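Local coordinates for protein NADPH-dependent aldehyde reductase YqhD (Escherichia coli, PDB 4QGS) that reduces a broad range of short-chain aldehydes to primary alcohols with NADPH, using one zinc ion per subunit of the homodimer, at residues Q60-L65 with V70-G75; G50-T55 with L101-G106; K369-H374 with I385-S390; H278-E283 with R391-A396. One frame throughout, in Å; residues are numbered along the deposited sequence.

Contact 1 of 4, residues Q60-L65 with V70-G75; sequences QVLDAL and VLEFGG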
loop_
_atom_site.group_PDB
_atom_site.type_symbol
_atom_site.label_atom_id
_atom_site.label_comp_id
_atom_site.label_asym_id
_atom_site.label_seq_id
_atom_site.Cartn_x
_atom_site.Cartn_y
_atom_site.Cartn_z
ATOM N N GLN A 60 23.979 5.826 3.897
ATOM C CA GLN A 60 24.360 4.444 3.581
ATOM C C GLN A 60 24.242 4.184 2.092
ATOM O O GLN A 60 25.066 3.471 1.526
ATOM C CB GLN A 60 23.518 3.421 4.354
ATOM C CG GLN A 60 23.842 3.332 5.842
ATOM C CD GLN A 60 23.171 2.154 6.535
ATOM O OE1 GLN A 60 22.749 1.196 5.891
ATOM N NE2 GLN A 60 23.071 2.227 7.857
ATOM N N VAL A 61 23.222 4.758 1.459
ATOM C CA VAL A 61 23.079 4.627 0.017
ATOM C C VAL A 61 24.243 5.322 -0.694
ATOM O O VAL A 61 24.860 4.753 -1.595
ATOM C CB VAL A 61 21.733 5.200 -0.474
ATOM C CG1 VAL A 61 21.649 5.125 -1.994
ATOM C CG2 VAL A 61 20.587 4.427 0.166
ATOM N N LEU A 62 24.554 6.540 -0.269
ATOM C CA LEU A 62 25.656 7.293 -0.863
ATOM C C LEU A 62 26.977 6.545 -0.695
ATOM O O LEU A 62 27.764 6.449 -1.643
ATOM C CB LEU A 62 25.739 8.695 -0.252
ATOM C CG LEU A 62 24.547 9.586 -0.605
ATOM C CD1 LEU A 62 24.595 10.888 0.173
ATOM C CD2 LEU A 62 24.488 9.860 -2.108
ATOM N N ASP A 63 27.205 5.983 0.488
ATOM C CA ASP A 63 28.418 5.187 0.718
ATOM C C ASP A 63 28.472 3.937 -0.158
ATOM O O ASP A 63 29.529 3.593 -0.691
ATOM C CB ASP A 63 28.537 4.778 2.189
ATOM C CG ASP A 63 29.650 3.771 2.422
ATOM O OD1 ASP A 63 29.378 2.550 2.393
ATOM O OD2 ASP A 63 30.805 4.198 2.614
ATOM N N ALA A 64 27.339 3.257 -0.316
ATOM C CA ALA A 64 27.301 2.050 -1.133
ATOM C C ALA A 64 27.676 2.345 -2.580
ATOM O O ALA A 64 28.235 1.486 -3.270
ATOM C CB ALA A 64 25.918 1.405 -1.073
ATOM N N LEU A 65 27.368 3.561 -3.025
ATOM C CA LEU A 65 27.567 3.950 -4.418
ATOM C C LEU A 65 28.784 4.848 -4.617
ATOM O O LEU A 65 28.940 5.471 -5.668
ATOM C CB LEU A 65 26.330 4.676 -4.937
ATOM C CG LEU A 65 25.047 3.854 -4.887
ATOM C CD1 LEU A 65 23.948 4.656 -5.541
ATOM C CD2 LEU A 65 25.264 2.531 -5.616
ATOM N N VAL A 70 26.678 10.057 -9.080
ATOM C CA VAL A 70 25.413 10.142 -8.360
ATOM C C VAL A 70 24.914 11.580 -8.184
ATOM O O VAL A 70 25.672 12.476 -7.787
ATOM C CB VAL A 70 25.534 9.479 -6.970
ATOM C CG1 VAL A 70 24.234 9.611 -6.194
ATOM C CG2 VAL A 70 25.940 8.013 -7.111
ATOM N N LEU A 71 23.632 11.794 -8.490
ATOM C CA LEU A 71 22.955 13.077 -8.289
ATOM C C LEU A 71 21.791 12.863 -7.326
ATOM O O LEU A 71 21.376 11.723 -7.099
ATOM C CB LEU A 71 22.442 13.651 -9.612
ATOM C CG LEU A 71 23.380 14.364 -10.591
ATOM C CD1 LEU A 71 24.585 13.516 -10.957
ATOM C CD2 LEU A 71 22.603 14.745 -11.846
ATOM N N GLU A 72 21.254 13.950 -6.771
ATOM C CA GLU A 72 20.154 13.846 -5.815
ATOM C C GLU A 72 18.970 14.737 -6.182
ATOM O O GLU A 72 19.147 15.815 -6.744
ATOM C CB GLU A 72 20.626 14.206 -4.408
ATOM C CG GLU A 72 21.787 13.385 -3.878
ATOM C CD GLU A 72 22.131 13.758 -2.443
ATOM O OE1 GLU A 72 23.214 13.372 -1.959
ATOM O OE2 GLU A 72 21.309 14.443 -1.797
ATOM N N PHE A 73 17.766 14.275 -5.862
ATOM C CA PHE A 73 16.559 15.078 -6.026
ATOM C C PHE A 73 15.572 14.735 -4.925
ATOM O O PHE A 73 15.000 13.652 -4.924
ATOM C CB PHE A 73 15.917 14.842 -7.399
ATOM C CG PHE A 73 14.687 15.686 -7.647
ATOM C CD1 PHE A 73 14.784 16.894 -8.321
ATOM C CD2 PHE A 73 13.441 15.274 -7.203
ATOM C CE1 PHE A 73 13.663 17.669 -8.554
ATOM C CE2 PHE A 73 12.313 16.051 -7.428
ATOM C CZ PHE A 73 12.428 17.249 -8.105
ATOM N N GLY A 74 15.357 15.655 -3.994
ATOM C CA GLY A 74 14.457 15.391 -2.888
ATOM C C GLY A 74 13.213 16.248 -2.957
ATOM O O GLY A 74 13.000 16.969 -3.932
ATOM N N GLY A 75 12.383 16.158 -1.922
ATOM C CA GLY A 75 11.191 16.977 -1.825
ATOM C C GLY A 75 9.930 16.346 -2.384
ATOM O O GLY A 75 8.904 17.019 -2.492
#
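With CG of Leu62 swung opposite its carbonyl carbon (chi1 -67°) and CD1 trailing away from CA, the forked end of this leucine reaches past the helix surface to Val70 and Glu72. Glu72 takes a similar first torsion, and its chain beyond CG is stretched out, which carries the carboxylate to the same fork. The two side chains cross at about a right angle: Glu72 OE1 sits over both methyls, 3.6 Å from Leu62 CD1 and 3.7 Å from Leu62 CD2. These are plain van der Waals contacts of a carboxylate oxygen with two methyls.

The arrangement belongs to a beta-alpha-beta crossover of the parallel sheet. The chain leaves strand 42-46, returns through helix 57-64, turns within four residues and enters strand 69-73, the outermost strand within this chain, next to strand 42-46. Leu65, the first residue to leave helical backbone angles, sets its CB against the strand, Leu65 CB lying 4.0 Å from Val70 CG2, while its branched end lies on Leu101. The other branch of the valine, CG1, approaches Leu62 CD2 at 4.1 Å. Val70 was modelled in two conformers, and these methyl contacts describe one of them, which makes their detail doubtful. Ile45 of strand 42-46 touches both Leu62 and Val70. The strand itself is tied to its neighbour by backbone hydrogen bonds of Leu71 and Phe73.

Contact 2 of 4, residues G50-T55 with L101-G106; sequences GSVKKT and LAVGGG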
loop_
_atom_site.group_PDB
_atom_site.type_symbol
_atom_site.label_atom_id
_atom_site.label_comp_id
_atom_site.label_asym_id
_atom_site.label_seq_id
_atom_site.Cartn_x
_atom_site.Cartn_y
_atom_site.Cartn_z
ATOM N N GLY A 50 13.051 14.331 3.768
ATOM C CA GLY A 50 14.359 14.504 4.379
ATOM C C GLY A 50 14.658 13.685 5.624
ATOM O O GLY A 50 15.759 13.758 6.165
ATOM N N SER A 51 13.693 12.898 6.084
ATOM C CA SER A 51 13.934 12.013 7.217
ATOM C C SER A 51 15.022 10.965 6.922
ATOM O O SER A 51 15.709 10.507 7.838
ATOM C CB SER A 51 12.640 11.311 7.633
ATOM O OG SER A 51 12.178 10.438 6.619
ATOM N N VAL A 52 15.182 10.578 5.655
ATOM C CA VAL A 52 16.208 9.587 5.317
ATOM C C VAL A 52 17.603 10.178 5.481
ATOM O O VAL A 52 18.581 9.451 5.659
ATOM C CB VAL A 52 16.050 9.033 3.873
ATOM C CG1 VAL A 52 14.712 8.322 3.718
ATOM C CG2 VAL A 52 16.197 10.144 2.839
ATOM N N LYS A 53 17.697 11.502 5.433
ATOM C CA LYS A 53 18.950 12.162 5.759
ATOM C C LYS A 53 19.235 12.021 7.246
ATOM O O LYS A 53 20.343 11.656 7.646
ATOM C CB LYS A 53 18.915 13.635 5.359
ATOM C CG LYS A 53 18.973 13.842 3.865
ATOM C CD LYS A 53 19.345 15.267 3.515
ATOM C CE LYS A 53 19.715 15.376 2.046
ATOM N NZ LYS A 53 20.032 16.776 1.656
ATOM N N LYS A 54 18.215 12.290 8.058
ATOM C CA LYS A 54 18.352 12.279 9.511
ATOM C C LYS A 54 18.648 10.895 10.082
ATOM O O LYS A 54 19.370 10.763 11.067
ATOM C CB LYS A 54 17.080 12.844 10.159
ATOM C CG LYS A 54 17.161 12.966 11.677
ATOM C CD LYS A 54 15.838 13.414 12.282
ATOM C CE LYS A 54 15.996 14.733 13.029
ATOM N NZ LYS A 54 14.995 14.877 14.123
ATOM N N THR A 55 18.107 9.855 9.454
ATOM C CA THR A 55 18.265 8.504 9.974
ATOM C C THR A 55 19.616 7.909 9.626
ATOM O O THR A 55 20.064 6.951 10.256
ATOM C CB THR A 55 17.192 7.562 9.424
ATOM O OG1 THR A 55 17.230 7.609 7.991
ATOM C CG2 THR A 55 15.815 7.993 9.904
ATOM N N LEU A 101 16.979 5.956 -8.425
ATOM C CA LEU A 101 17.002 5.176 -7.189
ATOM C C LEU A 101 16.149 5.831 -6.109
ATOM O O LEU A 101 16.564 6.789 -5.478
ATOM C CB LEU A 101 18.432 4.996 -6.680
ATOM C CG LEU A 101 18.597 4.122 -5.430
ATOM C CD1 LEU A 101 18.036 2.732 -5.615
ATOM C CD2 LEU A 101 20.078 4.047 -5.009
ATOM N N ALA A 102 14.948 5.298 -5.913
ATOM C CA ALA A 102 14.023 5.874 -4.944
ATOM C C ALA A 102 14.365 5.396 -3.543
ATOM O O ALA A 102 14.441 4.193 -3.292
ATOM C CB ALA A 102 12.598 5.499 -5.307
ATOM N N VAL A 103 14.569 6.340 -2.632
ATOM C CA VAL A 103 14.882 6.009 -1.253
ATOM C C VAL A 103 13.801 6.585 -0.342
ATOM O O VAL A 103 13.692 7.801 -0.195
ATOM C CB VAL A 103 16.268 6.551 -0.850
ATOM C CG1 VAL A 103 16.593 6.197 0.589
ATOM C CG2 VAL A 103 17.343 6.015 -1.799
ATOM N N GLY A 104 13.002 5.708 0.258
ATOM C CA GLY A 104 11.902 6.137 1.105
ATOM C C GLY A 104 10.737 5.167 1.088
ATOM O O GLY A 104 10.934 3.951 1.008
ATOM N N GLY A 105 9.516 5.702 1.163
ATOM C CA GLY A 105 8.330 4.869 1.147
ATOM C C GLY A 105 7.566 4.891 -0.164
ATOM O O GLY A 105 8.111 5.244 -1.213
ATOM N N GLY A 106 6.291 4.516 -0.102
ATOM C CA GLY A 106 5.476 4.364 -1.298
ATOM C C GLY A 106 5.278 5.632 -2.103
ATOM O O GLY A 106 5.124 5.592 -3.326
#
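One methyl of Val52 makes the entire approach to Val103 and Gly104. A chi1 of -62° places CG1 beside the backbone N, opposite the carbonyl carbon, and from there it faces strand 99-104; CG2 is left in the crowded position between N and carbonyl carbon. Val103 answers with CG1 opposite its own backbone N (chi1 -180°), and the two valines meet methyl to methyl, Val52 CG1 lying 4.2 Å from Val103 CG1. The same Val52 CG1 also approaches the backbone, 4.1 Å from Val103 O and 4.4 Å from Gly104 CA. Gly104 adopts backbone angles (phi 149°) that only glycine accommodates readily, and this is where the strand ends and the chain turns into the glycine-rich loop.

Gly105 is the N-cap of helix 106-119, as Gly50 is of helix 51-55. Ser51 and Gly106, beside these caps, are NADP(+)-binding residues, although the cofactor is absent here, so the valine contact lies between two cofactor-binding turns of the parallel sheet. The sequence running from Gly104 to Ser107 is the GGGS loop of iron-containing alcohol dehydrogenases, which probably receives the cofactor's diphosphate. Around the valines, Val52 also touches Leu58, and Val103 touches Val57 and Ile45. The small contact rests on methyl packing, with one methyl also against a peptide oxygen, so it contributes only non-directional packing in a buried place.

Contact 3 of 4, residues K369-H374 with I385-S390; sequences KKLEEH and ITLDVS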
loop_
_atom_site.group_PDB
_atom_site.type_symbol
_atom_site.label_atom_id
_atom_site.label_comp_id
_atom_site.label_asym_id
_atom_site.label_seq_id
_atom_site.Cartn_x
_atom_site.Cartn_y
_atom_site.Cartn_z
ATOM N N LYS A 369 -22.174 11.896 -1.038
ATOM C CA LYS A 369 -22.079 12.776 -2.206
ATOM C C LYS A 369 -20.720 12.617 -2.890
ATOM O O LYS A 369 -20.633 12.563 -4.107
ATOM C CB LYS A 369 -22.301 14.241 -1.805
ATOM C CG LYS A 369 -23.747 14.563 -1.443
ATOM C CD LYS A 369 -23.950 16.063 -1.209
ATOM C CE LYS A 369 -25.419 16.409 -0.986
ATOM N NZ LYS A 369 -26.000 15.797 0.244
ATOM N N LYS A 370 -19.660 12.535 -2.094
ATOM C CA LYS A 370 -18.324 12.343 -2.646
ATOM C C LYS A 370 -18.164 10.986 -3.316
ATOM O O LYS A 370 -17.582 10.902 -4.400
ATOM C CB LYS A 370 -17.269 12.519 -1.558
ATOM C CG LYS A 370 -16.920 13.982 -1.297
ATOM C CD LYS A 370 -16.353 14.622 -2.565
ATOM C CE LYS A 370 -16.005 16.082 -2.358
ATOM N NZ LYS A 370 -15.368 16.671 -3.579
ATOM N N LEU A 371 -18.664 9.928 -2.680
ATOM C CA LEU A 371 -18.665 8.608 -3.316
ATOM C C LEU A 371 -19.339 8.663 -4.674
ATOM O O LEU A 371 -18.825 8.115 -5.651
ATOM C CB LEU A 371 -19.380 7.570 -2.455
ATOM C CG LEU A 371 -18.702 6.955 -1.237
ATOM C CD1 LEU A 371 -19.731 6.054 -0.581
ATOM C CD2 LEU A 371 -17.430 6.166 -1.622
ATOM N N GLU A 372 -20.495 9.315 -4.732
ATOM C CA GLU A 372 -21.230 9.385 -5.985
ATOM C C GLU A 372 -20.448 10.183 -7.020
ATOM O O GLU A 372 -20.376 9.796 -8.192
ATOM C CB GLU A 372 -22.625 9.982 -5.766
ATOM C CG GLU A 372 -23.442 10.110 -7.046
ATOM C CD GLU A 372 -24.923 10.325 -6.787
ATOM O OE1 GLU A 372 -25.273 10.848 -5.714
ATOM O OE2 GLU A 372 -25.740 9.969 -7.663
ATOM N N GLU A 373 -19.845 11.282 -6.576
ATOM C CA GLU A 373 -19.038 12.129 -7.447
ATOM C C GLU A 373 -17.856 11.339 -8.028
ATOM O O GLU A 373 -17.461 11.526 -9.186
ATOM C CB GLU A 373 -18.540 13.351 -6.665
ATOM C CG GLU A 373 -17.728 14.350 -7.475
ATOM C CD GLU A 373 -17.189 15.495 -6.628
ATOM O OE1 GLU A 373 -17.813 15.836 -5.594
ATOM O OE2 GLU A 373 -16.131 16.048 -6.999
ATOM N N HIS A 374 -17.312 10.443 -7.213
ATOM C CA HIS A 374 -16.131 9.683 -7.592
ATOM C C HIS A 374 -16.467 8.367 -8.290
ATOM O O HIS A 374 -15.575 7.572 -8.584
ATOM C CB HIS A 374 -15.277 9.423 -6.355
ATOM C CG HIS A 374 -14.756 10.671 -5.718
ATOM N ND1 HIS A 374 -14.403 10.736 -4.390
ATOM C CD2 HIS A 374 -14.511 11.898 -6.236
ATOM C CE1 HIS A 374 -13.974 11.958 -4.108
ATOM N NE2 HIS A 374 -14.029 12.681 -5.211
ATOM N N ILE A 385 -22.530 -2.935 -3.510
ATOM C CA ILE A 385 -22.504 -1.950 -2.435
ATOM C C ILE A 385 -22.824 -0.593 -3.053
ATOM O O ILE A 385 -21.948 0.149 -3.500
ATOM C CB ILE A 385 -21.161 -1.967 -1.685
ATOM C CG1 ILE A 385 -20.958 -3.349 -1.061
ATOM C CG2 ILE A 385 -21.125 -0.882 -0.575
ATOM C CD1 ILE A 385 -19.647 -3.546 -0.349
ATOM N N THR A 386 -24.120 -0.318 -3.121
ATOM C CA THR A 386 -24.641 0.927 -3.666
ATOM C C THR A 386 -24.671 1.995 -2.571
ATOM O O THR A 386 -24.320 1.711 -1.429
ATOM C CB THR A 386 -26.049 0.705 -4.251
ATOM O OG1 THR A 386 -26.810 -0.066 -3.319
ATOM C CG2 THR A 386 -25.960 -0.075 -5.557
ATOM N N LEU A 387 -25.091 3.214 -2.900
ATOM C CA LEU A 387 -24.969 4.325 -1.941
ATOM C C LEU A 387 -25.749 4.084 -0.650
ATOM O O LEU A 387 -25.294 4.438 0.428
ATOM C CB LEU A 387 -25.413 5.637 -2.579
ATOM C CG LEU A 387 -24.496 6.167 -3.682
ATOM C CD1 LEU A 387 -25.093 7.420 -4.313
ATOM C CD2 LEU A 387 -23.085 6.444 -3.120
ATOM N N ASP A 388 -26.915 3.459 -0.756
ATOM C CA ASP A 388 -27.707 3.154 0.430
ATOM C C ASP A 388 -27.017 2.123 1.323
ATOM O O ASP A 388 -27.185 2.154 2.544
ATOM C CB ASP A 388 -29.104 2.653 0.023
ATOM C CG ASP A 388 -29.049 1.452 -0.901
ATOM O OD1 ASP A 388 -29.578 0.389 -0.520
ATOM O OD2 ASP A 388 -28.479 1.568 -2.009
ATOM N N VAL A 389 -26.243 1.218 0.720
ATOM C CA VAL A 389 -25.464 0.248 1.486
ATOM C C VAL A 389 -24.268 0.934 2.154
ATOM O O VAL A 389 -23.984 0.714 3.334
ATOM C CB VAL A 389 -24.957 -0.914 0.606
ATOM C CG1 VAL A 389 -24.270 -1.963 1.463
ATOM C CG2 VAL A 389 -26.121 -1.555 -0.181
ATOM N N SER A 390 -23.571 1.762 1.390
ATOM C CA SER A 390 -22.462 2.543 1.957
ATOM C C SER A 390 -22.940 3.411 3.123
ATOM O O SER A 390 -22.247 3.568 4.129
ATOM C CB SER A 390 -21.816 3.402 0.870
ATOM O OG SER A 390 -21.261 2.552 -0.136
#
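Ser390, which presses its CB on Leu371 across the contact, gives its backbone N to Thr386 O at 2.9 Å, and Val389 N adds a weak bond to the same oxygen, so the first turn of helix 387-396 closes on this carbonyl. Thr386 is the N-cap residue, although its hydroxyl does not cap: Thr386 OG1 donates to Asp388 OD2 at 2.7 Å, arriving on the syn side and 31° out of the carboxylate plane.

Between the helices the contact is carried mainly by carbon. Leu371 CD1 reaches Ser390 CB at 3.7 Å, and Leu371 CB meets Leu387 CD2 at 3.9 Å. The other Leu387 methyl, CD1, lies across the chain of Glu372, whose CG stands opposite the backbone N (chi1 179°) with the chain extended beyond it. The two side chains cross at about a right angle, and Leu387 CD1 comes within 3.7 Å of Glu372 OE1, at the more solvent-accessible margin.

The contact joins helix 364-373 to the C-terminal helix 387-396 across the loop that links them. On its inner side Leu371 and Ser390 both rest on Leu280 of helix 276-288, while Ile385 and Val389 face helix 292-306.

Contact 4 of 4, residues H278-E283 with R391-A396; sequences HMLGHE and RRIYEA. With ZN (zinc ion), chain B.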
loop_
_atom_site.group_PDB
_atom_site.type_symbol
_atom_site.label_atom_id
_atom_site.label_comp_id
_atom_site.label_asym_id
_atom_site.label_seq_id
_atom_site.Cartn_x
_atom_site.Cartn_y
_atom_site.Cartn_z
ATOM N N HIS A 278 -11.440 -0.090 1.255
ATOM C CA HIS A 278 -10.542 0.962 0.785
ATOM C C HIS A 278 -11.288 2.151 0.162
ATOM O O HIS A 278 -10.967 3.297 0.470
ATOM C CB HIS A 278 -9.507 0.398 -0.215
ATOM C CG HIS A 278 -8.210 0.003 0.429
ATOM N ND1 HIS A 278 -8.076 -1.127 1.210
ATOM C CD2 HIS A 278 -6.995 0.613 0.451
ATOM C CE1 HIS A 278 -6.838 -1.200 1.674
ATOM N NE2 HIS A 278 -6.160 -0.157 1.221
ATOM N N MET A 279 -12.277 1.894 -0.698
ATOM C CA MET A 279 -12.966 2.990 -1.372
ATOM C C MET A 279 -13.745 3.854 -0.380
ATOM O O MET A 279 -13.714 5.093 -0.471
ATOM C CB MET A 279 -13.899 2.449 -2.461
ATOM C CG MET A 279 -13.149 1.726 -3.590
ATOM S SD MET A 279 -11.882 2.742 -4.383
ATOM C CE MET A 279 -10.402 2.097 -3.621
ATOM N N LEU A 280 -14.419 3.211 0.574
ATOM C CA LEU A 280 -15.158 3.945 1.617
ATOM C C LEU A 280 -14.198 4.685 2.535
ATOM O O LEU A 280 -14.423 5.839 2.905
ATOM C CB LEU A 280 -16.029 2.997 2.446
ATOM C CG LEU A 280 -17.273 2.398 1.768
ATOM C CD1 LEU A 280 -18.113 1.622 2.779
ATOM C CD2 LEU A 280 -18.093 3.482 1.137
ATOM N N GLY A 281 -13.114 4.009 2.897
ATOM C CA GLY A 281 -12.103 4.614 3.737
ATOM C C GLY A 281 -11.476 5.848 3.119
ATOM O O GLY A 281 -11.184 6.826 3.831
ATOM N N HIS A 282 -11.265 5.816 1.806
ATOM C CA HIS A 282 -10.614 6.914 1.098
ATOM C C HIS A 282 -11.375 8.235 1.259
ATOM O O HIS A 282 -10.767 9.293 1.328
ATOM C CB HIS A 282 -10.461 6.589 -0.392
ATOM C CG HIS A 282 -9.346 5.632 -0.702
ATOM N ND1 HIS A 282 -9.125 5.143 -1.973
ATOM C CD2 HIS A 282 -8.395 5.071 0.084
ATOM C CE1 HIS A 282 -8.087 4.325 -1.956
ATOM N NE2 HIS A 282 -7.626 4.262 -0.721
ATOM N N GLU A 283 -12.705 8.172 1.297
ATOM C CA GLU A 283 -13.502 9.389 1.485
ATOM C C GLU A 283 -13.341 9.970 2.890
ATOM O O GLU A 283 -13.429 11.188 3.062
ATOM C CB GLU A 283 -14.984 9.122 1.197
ATOM C CG GLU A 283 -15.268 8.572 -0.194
ATOM C CD GLU A 283 -14.826 9.468 -1.340
ATOM O OE1 GLU A 283 -14.462 10.641 -1.133
ATOM O OE2 GLU A 283 -14.855 8.986 -2.488
ATOM N N ARG A 391 -24.133 3.970 2.980
ATOM C CA ARG A 391 -24.745 4.727 4.060
ATOM C C ARG A 391 -24.894 3.869 5.313
ATOM O O ARG A 391 -24.537 4.298 6.398
ATOM C CB ARG A 391 -26.110 5.260 3.625
ATOM C CG ARG A 391 -26.734 6.228 4.628
ATOM C CD ARG A 391 -28.143 6.595 4.196
ATOM N NE ARG A 391 -28.614 7.787 4.909
ATOM C CZ ARG A 391 -29.889 8.152 4.934
ATOM N NH1 ARG A 391 -30.797 7.410 4.296
ATOM N NH2 ARG A 391 -30.250 9.243 5.595
ATOM N N ARG A 392 -25.410 2.649 5.165
ATOM C CA ARG A 392 -25.589 1.775 6.319
ATOM C C ARG A 392 -24.259 1.408 6.969
ATOM O O ARG A 392 -24.167 1.262 8.188
ATOM C CB ARG A 392 -26.326 0.493 5.913
ATOM C CG ARG A 392 -27.808 0.697 5.676
ATOM C CD ARG A 392 -28.568 -0.622 5.795
ATOM N NE ARG A 392 -28.046 -1.625 4.880
ATOM C CZ ARG A 392 -28.487 -1.810 3.640
ATOM N NH1 ARG A 392 -29.473 -1.054 3.163
ATOM N NH2 ARG A 392 -27.950 -2.755 2.879
ATOM N N ILE A 393 -23.235 1.230 6.143
ATOM C CA ILE A 393 -21.916 0.879 6.646
ATOM C C ILE A 393 -21.294 2.029 7.449
ATOM O O ILE A 393 -20.834 1.813 8.568
ATOM C CB ILE A 393 -20.986 0.465 5.505
ATOM C CG1 ILE A 393 -21.487 -0.836 4.877
ATOM C CG2 ILE A 393 -19.540 0.266 6.023
ATOM C CD1 ILE A 393 -20.775 -1.179 3.594
ATOM N N TYR A 394 -21.298 3.236 6.892
ATOM C CA TYR A 394 -20.804 4.410 7.623
ATOM C C TYR A 394 -21.592 4.618 8.923
ATOM O O TYR A 394 -21.036 4.921 9.971
ATOM C CB TYR A 394 -20.910 5.668 6.776
ATOM C CG TYR A 394 -19.857 5.874 5.702
ATOM C CD1 TYR A 394 -18.502 5.688 5.961
ATOM C CD2 TYR A 394 -20.235 6.300 4.429
ATOM C CE1 TYR A 394 -17.541 5.911 4.960
ATOM C CE2 TYR A 394 -19.298 6.520 3.432
ATOM C CZ TYR A 394 -17.953 6.328 3.702
ATOM O OH TYR A 394 -17.052 6.562 2.688
ATOM N N GLU A 395 -22.904 4.445 8.843
ATOM C CA GLU A 395 -23.747 4.646 10.011
ATOM C C GLU A 395 -23.397 3.653 11.126
ATOM O O GLU A 395 -23.294 4.028 12.294
ATOM C CB GLU A 395 -25.219 4.526 9.617
ATOM C CG GLU A 395 -26.176 4.683 10.768
ATOM C CD GLU A 395 -26.238 6.100 11.318
ATOM O OE1 GLU A 395 -26.555 6.227 12.516
ATOM O OE2 GLU A 395 -25.995 7.081 10.569
ATOM N N ALA A 396 -23.193 2.392 10.754
ATOM C CA ALA A 396 -22.843 1.363 11.724
ATOM C C ALA A 396 -21.447 1.576 12.295
ATOM O O ALA A 396 -21.114 1.047 13.340
ATOM C CB ALA A 396 -22.937 -0.019 11.086
HETATM ZN ZN ZN B . -4.144 0.466 1.654
HETATM O O HOH W 1 -4.043 1.374 -0.232
HETATM O O HOH W 2 -2.098 1.089 1.412
#
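A tyrosine hydroxyl taps the main chain of a helix here: Tyr394 OH donates to Leu280 O at 2.7 Å, although that carbonyl lies within helix 276-288 and also accepts a weak bond from Glu283 N. The donor comes in at a C=O...O angle of 114°, tilted 18° from the carbonyl plane, thus well to one side of the carbonyl. The oxygen in turn lies in the plane of the phenol ring, at its edge.

Helix 278-283 and helix 391-396 run 11.6 Å apart at an angle of 63°, a wide spacing that large side chains bridge. Leu280 divides its fork between two partners. Leu280 CD1 meets Ile393 CG2 at 3.8 Å, with Ile393 CD1 almost as near, and Leu280 CD2 packs on Tyr394 CZ, also at 3.8 Å. Glu283 CB touches Tyr394 OH at 3.6 Å, but its bent chain takes the carboxylate away from the ring to a hydrogen bond with His374 ND1.

This helical bundle forms the metal-binding half of the enzyme. At the start of the same helical segment, His278 NE2 binds the zinc ion, which Asp205, His209, His292 and two waters also bind, and His278 ND1 is held by Glu212. Within an otherwise apolar contact, the proton of the buried phenol is thus taken by a main-chain oxygen; this directional bond probably limits the ring's movement and ties the C-terminal helix to Leu280, two residues after the zinc ligand His278.

From the N terminus, the chain opens contact 2 at 50-55 and, before closing it, completes contact 1, whose short turn joins 60-65 to 70-75; strand 99-104 then closes the larger loop at 101-106. Both contacts serve the parallel sheet of the cofactor-binding part, and they touch where Val61 packs on Leu101 and Val103. In the zinc-binding helical part, contact 4 opens at 278-283, contact 3 opens and closes between 369 and 390, and 391-396 then completes contact 4; together they join helices 276-288, 364-373 and 387-396. The two pairs follow in series without crossing, on opposite sides of the chain's centre, with contacts 2 and 4 about 13 Å apart at their nearest atoms.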